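PDB 6OBV: fluvirucin B1 DH domain from module 1 from Actinomadura vulgaris, which probably catalyses dehydration of beta-hydroxyacyl intermediates during assembly of the polyketide chain of fluvirucin B1, as the dehydratase domain of module 1. Local coordinates for residues G81-A86 against E99-E104; V132-R137 against R145-T150; N204-E209 against T237-Q242. One frame throughout, in Å; residues are numbered along the deposited sequence.

Contact 1: G81-A86 against E99-E104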
ATOM      1  N   GLY A  81      14.618 -10.333 -12.360  1.00 24.38           N
ATOM      2  CA  GLY A  81      14.181  -9.309 -11.433  1.00 20.15           C
ATOM      3  C   GLY A  81      12.827  -9.638 -10.845  1.00 25.97           C
ATOM      4  O   GLY A  81      12.560  -9.352  -9.671  1.00 27.12           O
ATOM      5  N   PHE A  82      11.955 -10.252 -11.649  1.00 28.73           N
ATOM      6  CA  PHE A  82      10.640 -10.629 -11.149  1.00 27.16           C
ATOM      7  C   PHE A  82      10.752 -11.773 -10.157  1.00 26.69           C
ATOM      8  O   PHE A  82      10.002 -11.825  -9.177  1.00 29.18           O
ATOM      9  CB  PHE A  82       9.729 -10.988 -12.319  1.00 24.86           C
ATOM     10  CG  PHE A  82       9.347  -9.805 -13.163  1.00 22.60           C
ATOM     11  CD1 PHE A  82       8.640  -8.748 -12.609  1.00 23.29           C
ATOM     12  CD2 PHE A  82       9.719  -9.737 -14.498  1.00 23.07           C
ATOM     13  CE1 PHE A  82       8.293  -7.648 -13.384  1.00 26.88           C
ATOM     14  CE2 PHE A  82       9.379  -8.634 -15.275  1.00 28.04           C
ATOM     15  CZ  PHE A  82       8.663  -7.598 -14.723  1.00 26.71           C
ATOM     16  N   VAL A  83      11.680 -12.701 -10.402  1.00 21.20           N
ATOM     17  CA  VAL A  83      11.990 -13.732  -9.420  1.00 26.92           C
ATOM     18  C   VAL A  83      12.416 -13.085  -8.109  1.00 26.43           C
ATOM     19  O   VAL A  83      11.982 -13.484  -7.023  1.00 31.94           O
ATOM     20  CB  VAL A  83      13.089 -14.672  -9.958  1.00 24.59           C
ATOM     21  CG1 VAL A  83      13.757 -15.406  -8.818  1.00 22.14           C
ATOM     22  CG2 VAL A  83      12.542 -15.669 -10.995  1.00 18.75           C
ATOM     23  N   GLU A  84      13.288 -12.079  -8.187  1.00 26.43           N
ATOM     24  CA  GLU A  84      13.749 -11.422  -6.967  1.00 27.51           C
ATOM     25  C   GLU A  84      12.607 -10.695  -6.258  1.00 30.56           C
ATOM     26  O   GLU A  84      12.501 -10.740  -5.024  1.00 33.15           O
ATOM     27  CB  GLU A  84      14.886 -10.442  -7.266  1.00 23.55           C
ATOM     28  CG  GLU A  84      15.187  -9.473  -6.091  1.00 19.76           C
ATOM     29  CD  GLU A  84      15.929 -10.150  -4.922  1.00 28.75           C
ATOM     30  OE1 GLU A  84      16.204 -11.374  -5.022  1.00 32.20           O
ATOM     31  OE2 GLU A  84      16.246  -9.458  -3.914  1.00 26.71           O
ATOM     32  N   LEU A  85      11.733 -10.044  -7.023  1.00 26.66           N
ATOM     33  CA  LEU A  85      10.619  -9.319  -6.421  1.00 26.96           C
ATOM     34  C   LEU A  85       9.646 -10.271  -5.746  1.00 26.04           C
ATOM     35  O   LEU A  85       9.211 -10.039  -4.608  1.00 30.40           O
ATOM     36  CB  LEU A  85       9.903  -8.498  -7.492  1.00 21.16           C
ATOM     37  CG  LEU A  85      10.672  -7.244  -7.891  1.00 22.43           C
ATOM     38  CD1 LEU A  85      10.055  -6.526  -9.084  1.00 19.12           C
ATOM     39  CD2 LEU A  85      10.787  -6.291  -6.683  1.00 20.87           C
ATOM     40  N   ALA A  86       9.289 -11.349  -6.444  1.00 22.72           N
ATOM     41  CA  ALA A  86       8.347 -12.316  -5.908  1.00 22.98           C
ATOM     42  C   ALA A  86       8.907 -13.000  -4.659  1.00 28.63           C
ATOM     43  O   ALA A  86       8.184 -13.218  -3.682  1.00 25.56           O
ATOM     44  CB  ALA A  86       8.000 -13.346  -6.992  1.00 22.59           C
ATOM     45  N   GLU A  99       7.019 -21.382  -5.783  1.00 28.19           N
ATOM     46  CA  GLU A  99       6.607 -22.651  -6.375  1.00 28.18           C
ATOM     47  C   GLU A  99       6.487 -22.539  -7.894  1.00 30.23           C
ATOM     48  O   GLU A  99       6.880 -23.446  -8.628  1.00 31.60           O
ATOM     49  CB  GLU A  99       5.286 -23.088  -5.746  1.00 31.01           C
ATOM     50  CG  GLU A  99       4.572 -24.248  -6.407  1.00 30.54           C
ATOM     51  CD  GLU A  99       3.276 -24.586  -5.683  1.00 39.28           C
ATOM     52  OE1 GLU A  99       3.344 -25.176  -4.586  1.00 46.20           O
ATOM     53  OE2 GLU A  99       2.189 -24.247  -6.191  1.00 43.03           O
ATOM     54  N   GLU A 100       5.976 -21.423  -8.381  1.00 30.96           N
ATOM     55  CA  GLU A 100       5.752 -21.237  -9.806  1.00 33.61           C
ATOM     56  C   GLU A 100       5.710 -19.736 -10.074  1.00 23.53           C
ATOM     57  O   GLU A 100       5.173 -18.978  -9.266  1.00 21.27           O
ATOM     58  CB  GLU A 100       4.447 -21.926 -10.234  1.00 38.99           C
ATOM     59  CG  GLU A 100       4.250 -22.086 -11.724  1.00 46.06           C
ATOM     60  CD  GLU A 100       3.665 -20.843 -12.359  1.00 53.24           C
ATOM     61  OE1 GLU A 100       3.982 -20.567 -13.542  1.00 45.83           O
ATOM     62  OE2 GLU A 100       2.897 -20.137 -11.663  1.00 56.13           O
ATOM     63  N   LEU A 101       6.307 -19.301 -11.186  1.00 26.55           N
ATOM     64  CA  LEU A 101       6.097 -17.934 -11.671  1.00 25.91           C
ATOM     65  C   LEU A 101       6.141 -17.938 -13.200  1.00 29.41           C
ATOM     66  O   LEU A 101       7.075 -18.487 -13.795  1.00 25.48           O
ATOM     67  CB  LEU A 101       7.149 -16.977 -11.106  1.00 21.41           C
ATOM     68  CG  LEU A 101       7.031 -15.460 -11.306  1.00 18.52           C
ATOM     69  CD1 LEU A 101       6.098 -14.839 -10.275  1.00 17.19           C
ATOM     70  CD2 LEU A 101       8.386 -14.804 -11.182  1.00 23.25           C
ATOM     71  N   THR A 102       5.118 -17.363 -13.834  1.00 26.11           N
ATOM     72  CA  THR A 102       5.090 -17.192 -15.284  1.00 22.88           C
ATOM     73  C   THR A 102       5.261 -15.715 -15.594  1.00 26.36           C
ATOM     74  O   THR A 102       4.613 -14.872 -14.960  1.00 25.10           O
ATOM     75  CB  THR A 102       3.790 -17.712 -15.908  1.00 26.87           C
ATOM     76  OG1 THR A 102       3.550 -19.057 -15.491  1.00 34.65           O
ATOM     77  CG2 THR A 102       3.878 -17.700 -17.425  1.00 26.31           C
ATOM     78  N   LEU A 103       6.155 -15.402 -16.541  1.00 21.90           N
ATOM     79  CA  LEU A 103       6.261 -14.040 -17.043  1.00 24.65           C
ATOM     80  C   LEU A 103       5.195 -13.841 -18.112  1.00 28.84           C
ATOM     81  O   LEU A 103       5.093 -14.625 -19.059  1.00 39.69           O
ATOM     82  CB  LEU A 103       7.656 -13.761 -17.609  1.00 31.29           C
ATOM     83  CG  LEU A 103       8.861 -13.729 -16.640  1.00 38.11           C
ATOM     84  CD1 LEU A 103       8.541 -13.123 -15.235  1.00 37.83           C
ATOM     85  CD2 LEU A 103       9.551 -15.069 -16.521  1.00 37.73           C
ATOM     86  N   GLU A 104       4.373 -12.813 -17.945  1.00 32.47           N
ATOM     87  CA  GLU A 104       3.228 -12.609 -18.826  1.00 35.88           C
ATOM     88  C   GLU A 104       3.479 -11.537 -19.875  1.00 40.19           C
ATOM     89  O   GLU A 104       3.249 -11.767 -21.066  1.00 54.83           O
ATOM     90  CB  GLU A 104       1.996 -12.242 -17.995  1.00 38.80           C
ATOM     91  CG  GLU A 104       1.833 -13.122 -16.781  1.00 45.52           C
ATOM     92  CD  GLU A 104       0.447 -13.038 -16.212  1.00 52.41           C
ATOM     93  OE1 GLU A 104      -0.192 -11.986 -16.398  1.00 56.41           O
ATOM     94  OE2 GLU A 104      -0.010 -14.023 -15.595  1.00 55.11           O
TER
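L101 drops its isobutyl group onto the helix between F82, V83 and A86, and most of the tight packing gathers round its two methyls. CD2 of L101 settles on the backbone, 3.9 Å from F82 O and 4.0 Å from V83 N, with CG2 of V83 at 4.2 Å from the same methyl. The other branch, L101 CD1, meets CB of A86 at 4.1 Å, one helical turn on from F82. CG of L101 stands opposite the backbone N (chi1 -171°), an extension that carries both methyls down to the helix. Next along the strand on this side, L103 sends CD1 against F82, 3.7 Å from ring atom CD2 and 3.8 Å from CB, the two side chains meeting at a slant. The F82 ring is further held by an edge-to-face contact with F77.

This is the helix-in-sheet packing of the hotdog fold, two copies of which make up a polyketide synthase dehydratase: helix 79-92 is the sausage, and strand 97-103 belongs to the bun around it. The axes of the short segments approach to 9.9 Å with 137° between their directions, and apolar contact alone joins them.

The reverse side of the strand is looser and more polar. E100 and T102 turn from the helix into a partly exposed surface, where T102 OG1 approaches E100 OE1 on its syn side, in a bond modelled so short that its length is doubtful. At the start of the segment E99 forms a salt bridge with R129.

Contact 2: V132-R137 against R145-T150; sequences VAVHAR and RHAAGT
V134 meets the bulge formed by H146 and A147 with both its backbone polar groups: its N gives a hydrogen bond to A147 O at 2.9 Å, and its O receives H146 N at 2.8 Å, a nearly linear arrangement at the oxygen. At the other end V132 and G149 exchange a reciprocal pair. G149 N to V132 O is 2.9 Å, whereas V132 N to G149 O stretches to 3.2 Å and reaches that carbonyl from above its plane. The backbones of A133 and H135 bond outward instead, to A120 and Q118 of strand 115-121.

Both H146 ring nitrogens have partners. ND1 bonds to A105 O, while NE2 lies 2.8 Å from a water in the ring plane, which also gives a weak bond to A136 O. CB of A136 touches the ring edge at CD2. R145 runs its aliphatic part over one face of H135, CG 3.8 Å from the ring centroid in a CH-pi contact, and carries its NE on to a salt bridge with E104.

The arrangement is an antiparallel beta hairpin with a classic bulge; its V134 and A147 face packs on F82 of helix 79-92, as part of the sheet that wraps the central helix of a hotdog fold.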
ATOM      1  N   VAL A 132       0.836 -14.758  -5.931  1.00 29.24           N
ATOM      2  CA  VAL A 132       1.663 -13.565  -6.029  1.00 29.64           C
ATOM      3  C   VAL A 132       1.536 -13.051  -7.449  1.00 27.34           C
ATOM      4  O   VAL A 132       1.300 -13.824  -8.383  1.00 28.67           O
ATOM      5  CB  VAL A 132       3.136 -13.842  -5.652  1.00 30.41           C
ATOM      6  CG1 VAL A 132       3.765 -14.817  -6.625  1.00 32.26           C
ATOM      7  CG2 VAL A 132       3.954 -12.532  -5.551  1.00 23.39           C
ATOM      8  N   ALA A 133       1.620 -11.729  -7.593  1.00 25.13           N
ATOM      9  CA  ALA A 133       1.529 -11.053  -8.879  1.00 27.48           C
ATOM     10  C   ALA A 133       2.421  -9.822  -8.812  1.00 30.41           C
ATOM     11  O   ALA A 133       2.556  -9.220  -7.750  1.00 32.93           O
ATOM     12  CB  ALA A 133       0.074 -10.669  -9.216  1.00 27.79           C
ATOM     13  N   VAL A 134       3.069  -9.475  -9.930  1.00 28.53           N
ATOM     14  CA  VAL A 134       3.866  -8.247 -10.026  1.00 22.09           C
ATOM     15  C   VAL A 134       3.240  -7.355 -11.095  1.00 25.49           C
ATOM     16  O   VAL A 134       3.069  -7.782 -12.242  1.00 23.66           O
ATOM     17  CB  VAL A 134       5.346  -8.524 -10.354  1.00 19.07           C
ATOM     18  CG1 VAL A 134       6.154  -7.217 -10.321  1.00 14.15           C
ATOM     19  CG2 VAL A 134       5.968  -9.504  -9.370  1.00 14.39           C
ATOM     20  N   HIS A 135       2.889  -6.125 -10.714  1.00 23.85           N
ATOM     21  CA  HIS A 135       2.380  -5.085 -11.599  1.00 26.07           C
ATOM     22  C   HIS A 135       3.378  -3.932 -11.692  1.00 24.13           C
ATOM     23  O   HIS A 135       4.176  -3.698 -10.785  1.00 22.83           O
ATOM     24  CB  HIS A 135       1.028  -4.551 -11.101  1.00 27.10           C
ATOM     25  CG  HIS A 135      -0.080  -5.555 -11.182  1.00 32.43           C
ATOM     26  ND1 HIS A 135      -0.239  -6.568 -10.257  1.00 30.93           N
ATOM     27  CD2 HIS A 135      -1.075  -5.711 -12.087  1.00 29.68           C
ATOM     28  CE1 HIS A 135      -1.288  -7.296 -10.583  1.00 23.74           C
ATOM     29  NE2 HIS A 135      -1.814  -6.798 -11.689  1.00 34.69           N
ATOM     30  N   ALA A 136       3.316  -3.192 -12.794  1.00 21.61           N
ATOM     31  CA  ALA A 136       4.215  -2.061 -12.965  1.00 23.74           C
ATOM     32  C   ALA A 136       3.546  -1.018 -13.834  1.00 27.26           C
ATOM     33  O   ALA A 136       2.641  -1.315 -14.626  1.00 31.63           O
ATOM     34  CB  ALA A 136       5.560  -2.488 -13.583  1.00 22.98           C
ATOM     35  N   ARG A 137       4.001   0.221 -13.675  1.00 26.89           N
ATOM     36  CA  ARG A 137       3.546   1.290 -14.553  1.00 24.63           C
ATOM     37  C   ARG A 137       4.526   2.446 -14.465  1.00 29.55           C
ATOM     38  O   ARG A 137       5.290   2.568 -13.500  1.00 25.74           O
ATOM     39  CB  ARG A 137       2.137   1.756 -14.184  1.00 33.68           C
ATOM     40  CG  ARG A 137       2.059   2.402 -12.833  1.00 37.44           C
ATOM     41  CD  ARG A 137       0.897   3.360 -12.766  1.00 45.10           C
ATOM     42  NE  ARG A 137       0.750   3.933 -11.431  1.00 52.92           N
ATOM     43  CZ  ARG A 137      -0.389   4.426 -10.952  1.00 53.90           C
ATOM     44  NH1 ARG A 137      -1.483   4.412 -11.701  1.00 50.33           N
ATOM     45  NH2 ARG A 137      -0.439   4.925  -9.720  1.00 54.93           N
ATOM     46  N   ARG A 145       0.173  -6.187 -15.536  1.00 27.85           N
ATOM     47  CA  ARG A 145       0.671  -7.357 -14.837  1.00 28.32           C
ATOM     48  C   ARG A 145       1.783  -8.019 -15.646  1.00 24.83           C
ATOM     49  O   ARG A 145       1.601  -8.343 -16.818  1.00 30.16           O
ATOM     50  CB  ARG A 145      -0.464  -8.349 -14.569  1.00 32.64           C
ATOM     51  CG  ARG A 145      -0.121  -9.310 -13.434  1.00 29.80           C
ATOM     52  CD  ARG A 145      -1.258 -10.239 -13.095  1.00 36.81           C
ATOM     53  NE  ARG A 145      -1.614 -11.111 -14.204  1.00 43.93           N
ATOM     54  CZ  ARG A 145      -2.468 -12.125 -14.098  1.00 55.62           C
ATOM     55  NH1 ARG A 145      -3.048 -12.391 -12.932  1.00 59.60           N
ATOM     56  NH2 ARG A 145      -2.740 -12.872 -15.156  1.00 57.70           N
ATOM     57  N   HIS A 146       2.944  -8.204 -15.019  1.00 25.53           N
ATOM     58  CA  HIS A 146       4.103  -8.758 -15.707  1.00 25.19           C
ATOM     59  C   HIS A 146       4.440 -10.177 -15.286  1.00 28.62           C
ATOM     60  O   HIS A 146       5.178 -10.860 -16.001  1.00 31.97           O
ATOM     61  CB  HIS A 146       5.331  -7.858 -15.475  1.00 21.24           C
ATOM     62  CG  HIS A 146       5.206  -6.503 -16.113  1.00 28.49           C
ATOM     63  ND1 HIS A 146       5.294  -6.316 -17.472  1.00 29.68           N
ATOM     64  CD2 HIS A 146       4.973  -5.278 -15.579  1.00 23.66           C
ATOM     65  CE1 HIS A 146       5.134  -5.034 -17.751  1.00 30.75           C
ATOM     66  NE2 HIS A 146       4.935  -4.384 -16.616  1.00 30.79           N
ATOM     67  N   ALA A 147       3.922 -10.638 -14.156  1.00 30.13           N
ATOM     68  CA  ALA A 147       4.347 -11.905 -13.579  1.00 26.23           C
ATOM     69  C   ALA A 147       3.260 -12.349 -12.617  1.00 29.50           C
ATOM     70  O   ALA A 147       2.679 -11.524 -11.904  1.00 32.02           O
ATOM     71  CB  ALA A 147       5.689 -11.767 -12.845  1.00 18.30           C
ATOM     72  N   ALA A 148       2.966 -13.638 -12.623  1.00 21.32           N
ATOM     73  CA  ALA A 148       1.975 -14.182 -11.710  1.00 27.37           C
ATOM     74  C   ALA A 148       2.408 -15.584 -11.347  1.00 29.97           C
ATOM     75  O   ALA A 148       2.911 -16.322 -12.202  1.00 27.93           O
ATOM     76  CB  ALA A 148       0.575 -14.216 -12.331  1.00 28.71           C
ATOM     77  N   GLY A 149       2.227 -15.946 -10.085  1.00 25.80           N
ATOM     78  CA  GLY A 149       2.532 -17.311  -9.708  1.00 25.85           C
ATOM     79  C   GLY A 149       2.073 -17.694  -8.324  1.00 27.51           C
ATOM     80  O   GLY A 149       1.021 -17.235  -7.870  1.00 25.56           O
ATOM     81  N   THR A 150       2.859 -18.539  -7.648  1.00 25.95           N
ATOM     82  CA  THR A 150       2.464 -19.118  -6.372  1.00 27.30           C
ATOM     83  C   THR A 150       3.672 -19.270  -5.464  1.00 31.60           C
ATOM     84  O   THR A 150       4.717 -19.797  -5.875  1.00 31.84           O
ATOM     85  CB  THR A 150       1.788 -20.474  -6.580  1.00 35.04           C
ATOM     86  OG1 THR A 150       0.578 -20.284  -7.316  1.00 43.80           O
ATOM     87  CG2 THR A 150       1.462 -21.109  -5.249  1.00 33.41           C
TER
HETATM   88  O   HOH W   1       4.476  -1.655 -17.055  1.00 34.24           O

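Contact 3: N204-E209 against T237-Q242; sequences NEVFAE and TGLIEQ
V206 and I240 lie alongside each other with their side chains running opposite ways, bringing strand 205-211 and the short, weakly bonded helix 238-241 together near the surface of the domain's second half, which in polyketide synthase dehydratases is the second hotdog of a double-hotdog fold. V206 CG2 lies 3.6 Å from both CG1 and CD1 of I240. I240 puts CG1 opposite its own carbonyl carbon (chi1 -53°), and from there the chain runs on past the valine to the start of the strand. Its terminal CD1 ends over the backbone of N204, 3.4 Å from C and 3.5 Å from O. The isoleucine thus covers the peptide that leads into the strand as well as the valine methyl.

The two branches of V206 are shared out. While CG2 takes I240 and comes within 4.5 Å of T237 CA, CG1 lies opposite the backbone N (chi1 -173°) and looks to L239, whose CD1 is a looser 4.4 Å away. A236, just before the second segment, also packs on V206, which is buried, whereas I240 is partly exposed.

Polar groups are dealt with outside this apolar patch. T237 OG1 hydrogen-bonds to L234 O; E205 points away from the helix and forms a salt bridge with R202. F207 stacks its ring with H268.

Q242, the first residue to leave helical geometry, has positive phi and still gives its N to G238 O. Its side chain folds back, NE2 donating to I240 O at 3.3 Å along a nearly straight line (174°).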
ATOM      1  N   ASN A 204      25.575 -33.441 -21.261  1.00 36.43           N
ATOM      2  CA  ASN A 204      24.655 -32.336 -21.511  1.00 40.79           C
ATOM      3  C   ASN A 204      24.508 -31.384 -20.314  1.00 40.59           C
ATOM      4  O   ASN A 204      23.508 -30.661 -20.231  1.00 38.64           O
ATOM      5  CB  ASN A 204      23.284 -32.866 -21.942  1.00 45.76           C
ATOM      6  CG  ASN A 204      22.655 -33.791 -20.908  1.00 54.40           C
ATOM      7  OD1 ASN A 204      23.028 -33.789 -19.727  1.00 53.88           O
ATOM      8  ND2 ASN A 204      21.688 -34.591 -21.353  1.00 57.89           N
ATOM      9  N   GLU A 205      25.487 -31.356 -19.403  1.00 41.39           N
ATOM     10  CA  GLU A 205      25.500 -30.453 -18.257  1.00 40.44           C
ATOM     11  C   GLU A 205      26.559 -29.370 -18.438  1.00 36.86           C
ATOM     12  O   GLU A 205      27.611 -29.600 -19.039  1.00 41.38           O
ATOM     13  CB  GLU A 205      25.789 -31.207 -16.952  1.00 35.56           C
ATOM     14  CG  GLU A 205      24.908 -32.420 -16.742  1.00 49.30           C
ATOM     15  CD  GLU A 205      25.358 -33.292 -15.584  1.00 61.03           C
ATOM     16  OE1 GLU A 205      26.547 -33.253 -15.210  1.00 65.47           O
ATOM     17  OE2 GLU A 205      24.509 -34.024 -15.043  1.00 68.50           O
ATOM     18  N   VAL A 206      26.288 -28.202 -17.873  1.00 26.98           N
ATOM     19  CA  VAL A 206      27.203 -27.069 -17.896  1.00 34.77           C
ATOM     20  C   VAL A 206      27.496 -26.634 -16.467  1.00 32.76           C
ATOM     21  O   VAL A 206      26.605 -26.616 -15.608  1.00 27.08           O
ATOM     22  CB  VAL A 206      26.635 -25.879 -18.694  1.00 39.44           C
ATOM     23  CG1 VAL A 206      27.687 -24.779 -18.849  1.00 38.54           C
ATOM     24  CG2 VAL A 206      26.153 -26.337 -20.034  1.00 46.60           C
ATOM     25  N   PHE A 207      28.739 -26.245 -16.233  1.00 28.75           N
ATOM     26  CA  PHE A 207      29.172 -25.654 -14.986  1.00 30.62           C
ATOM     27  C   PHE A 207      29.741 -24.277 -15.292  1.00 35.70           C
ATOM     28  O   PHE A 207      30.426 -24.092 -16.304  1.00 41.06           O
ATOM     29  CB  PHE A 207      30.209 -26.536 -14.324  1.00 26.01           C
ATOM     30  CG  PHE A 207      29.730 -27.922 -14.066  1.00 31.34           C
ATOM     31  CD1 PHE A 207      28.998 -28.215 -12.914  1.00 32.91           C
ATOM     32  CD2 PHE A 207      30.008 -28.946 -14.961  1.00 34.76           C
ATOM     33  CE1 PHE A 207      28.528 -29.504 -12.672  1.00 27.88           C
ATOM     34  CE2 PHE A 207      29.551 -30.245 -14.722  1.00 41.45           C
ATOM     35  CZ  PHE A 207      28.811 -30.523 -13.575  1.00 35.01           C
ATOM     36  N   ALA A 208      29.456 -23.309 -14.430  1.00 29.61           N
ATOM     37  CA  ALA A 208      29.838 -21.931 -14.696  1.00 28.37           C
ATOM     38  C   ALA A 208      30.276 -21.265 -13.407  1.00 28.80           C
ATOM     39  O   ALA A 208      29.861 -21.645 -12.308  1.00 29.79           O
ATOM     40  CB  ALA A 208      28.687 -21.126 -15.321  1.00 23.41           C
ATOM     41  N   GLU A 209      31.138 -20.271 -13.553  1.00 28.94           N
ATOM     42  CA  GLU A 209      31.394 -19.307 -12.498  1.00 30.29           C
ATOM     43  C   GLU A 209      31.020 -17.939 -13.036  1.00 35.08           C
ATOM     44  O   GLU A 209      31.389 -17.590 -14.162  1.00 31.60           O
ATOM     45  CB  GLU A 209      32.848 -19.340 -12.046  1.00 32.14           C
ATOM     46  CG  GLU A 209      33.265 -20.665 -11.483  1.00 34.55           C
ATOM     47  CD  GLU A 209      34.705 -20.672 -10.988  1.00 43.71           C
ATOM     48  OE1 GLU A 209      35.430 -19.682 -11.231  1.00 48.41           O
ATOM     49  OE2 GLU A 209      35.105 -21.671 -10.347  1.00 43.18           O
ATOM     50  N   THR A 237      24.146 -21.825 -20.210  1.00 37.37           N
ATOM     51  CA  THR A 237      23.333 -22.945 -20.678  1.00 40.12           C
ATOM     52  C   THR A 237      23.275 -23.022 -22.192  1.00 39.74           C
ATOM     53  O   THR A 237      23.061 -24.110 -22.742  1.00 40.15           O
ATOM     54  CB  THR A 237      21.920 -22.835 -20.127  1.00 45.79           C
ATOM     55  OG1 THR A 237      21.502 -21.472 -20.200  1.00 55.55           O
ATOM     56  CG2 THR A 237      21.893 -23.255 -18.710  1.00 45.95           C
ATOM     57  N   GLY A 238      23.432 -21.889 -22.883  1.00 35.46           N
ATOM     58  CA  GLY A 238      23.393 -21.897 -24.344  1.00 33.03           C
ATOM     59  C   GLY A 238      24.577 -22.572 -25.011  1.00 36.25           C
ATOM     60  O   GLY A 238      24.520 -22.823 -26.223  1.00 40.71           O
ATOM     61  N   LEU A 239      25.632 -22.885 -24.249  1.00 36.34           N
ATOM     62  CA  LEU A 239      26.840 -23.459 -24.833  1.00 37.55           C
ATOM     63  C   LEU A 239      26.592 -24.831 -25.437  1.00 40.78           C
ATOM     64  O   LEU A 239      27.298 -25.237 -26.369  1.00 43.35           O
ATOM     65  CB  LEU A 239      27.934 -23.540 -23.775  1.00 34.85           C
ATOM     66  CG  LEU A 239      28.474 -22.160 -23.383  1.00 40.43           C
ATOM     67  CD1 LEU A 239      29.175 -22.186 -22.032  1.00 35.31           C
ATOM     68  CD2 LEU A 239      29.413 -21.619 -24.461  1.00 42.84           C
ATOM     69  N   ILE A 240      25.604 -25.567 -24.931  1.00 37.06           N
ATOM     70  CA  ILE A 240      25.308 -26.879 -25.500  1.00 43.28           C
ATOM     71  C   ILE A 240      24.326 -26.757 -26.662  1.00 52.09           C
ATOM     72  O   ILE A 240      24.626 -27.168 -27.792  1.00 52.80           O
ATOM     73  CB  ILE A 240      24.777 -27.832 -24.414  1.00 44.56           C
ATOM     74  CG1 ILE A 240      25.753 -27.840 -23.236  1.00 44.84           C
ATOM     75  CG2 ILE A 240      24.541 -29.225 -24.992  1.00 50.88           C
ATOM     76  CD1 ILE A 240      25.717 -29.060 -22.416  1.00 47.33           C
ATOM     77  N   GLU A 241      23.145 -26.188 -26.392  1.00 66.01           N
ATOM     78  CA  GLU A 241      22.107 -26.105 -27.418  1.00 73.21           C
ATOM     79  C   GLU A 241      22.569 -25.274 -28.608  1.00 72.05           C
ATOM     80  O   GLU A 241      22.319 -25.641 -29.763  1.00 73.21           O
ATOM     81  CB  GLU A 241      20.815 -25.523 -26.834  1.00 82.33           C
ATOM     82  CG  GLU A 241      20.188 -26.322 -25.692  1.00 90.99           C
ATOM     83  CD  GLU A 241      20.858 -26.080 -24.343  1.00 94.19           C
ATOM     84  OE1 GLU A 241      21.918 -26.686 -24.082  1.00 95.80           O
ATOM     85  OE2 GLU A 241      20.315 -25.286 -23.540  1.00 92.68           O
ATOM     86  N   GLN A 242      23.259 -24.163 -28.345  1.00 66.32           N
ATOM     87  CA  GLN A 242      23.660 -23.218 -29.380  1.00 60.24           C
ATOM     88  C   GLN A 242      22.449 -22.853 -30.234  1.00 61.07           C
ATOM     89  O   GLN A 242      22.409 -23.057 -31.451  1.00 54.88           O
ATOM     90  CB  GLN A 242      24.804 -23.781 -30.228  1.00 58.44           C
ATOM     91  CG  GLN A 242      26.080 -24.084 -29.457  1.00 58.14           C
ATOM     92  CD  GLN A 242      27.015 -25.013 -30.227  1.00 68.29           C
ATOM     93  OE1 GLN A 242      27.817 -24.565 -31.054  1.00 71.21           O
ATOM     94  NE2 GLN A 242      26.907 -26.313 -29.964  1.00 68.49           N
TER

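How the contacts relate
Contacts 1 and 2 are neighbours in the first hotdog, their centres 7 Å apart. Strands 97-103 and 144-152 lie side by side, tied by a probable hydrogen bond from T150 N to E100 O (2.9 Å) and by E104 OE1 and R145 NE at 2.8 Å. F82 serves both, packing on L101 and L103 in contact 1 and on V134 and A147 of contact 2. Contact 3 stands apart in the second hotdog: its centre is about 23 Å from that of contact 1 and about 29 Å from that of contact 2, which lies across the chain's centre. As in related dehydratases, the active site probably lies between the two hotdogs.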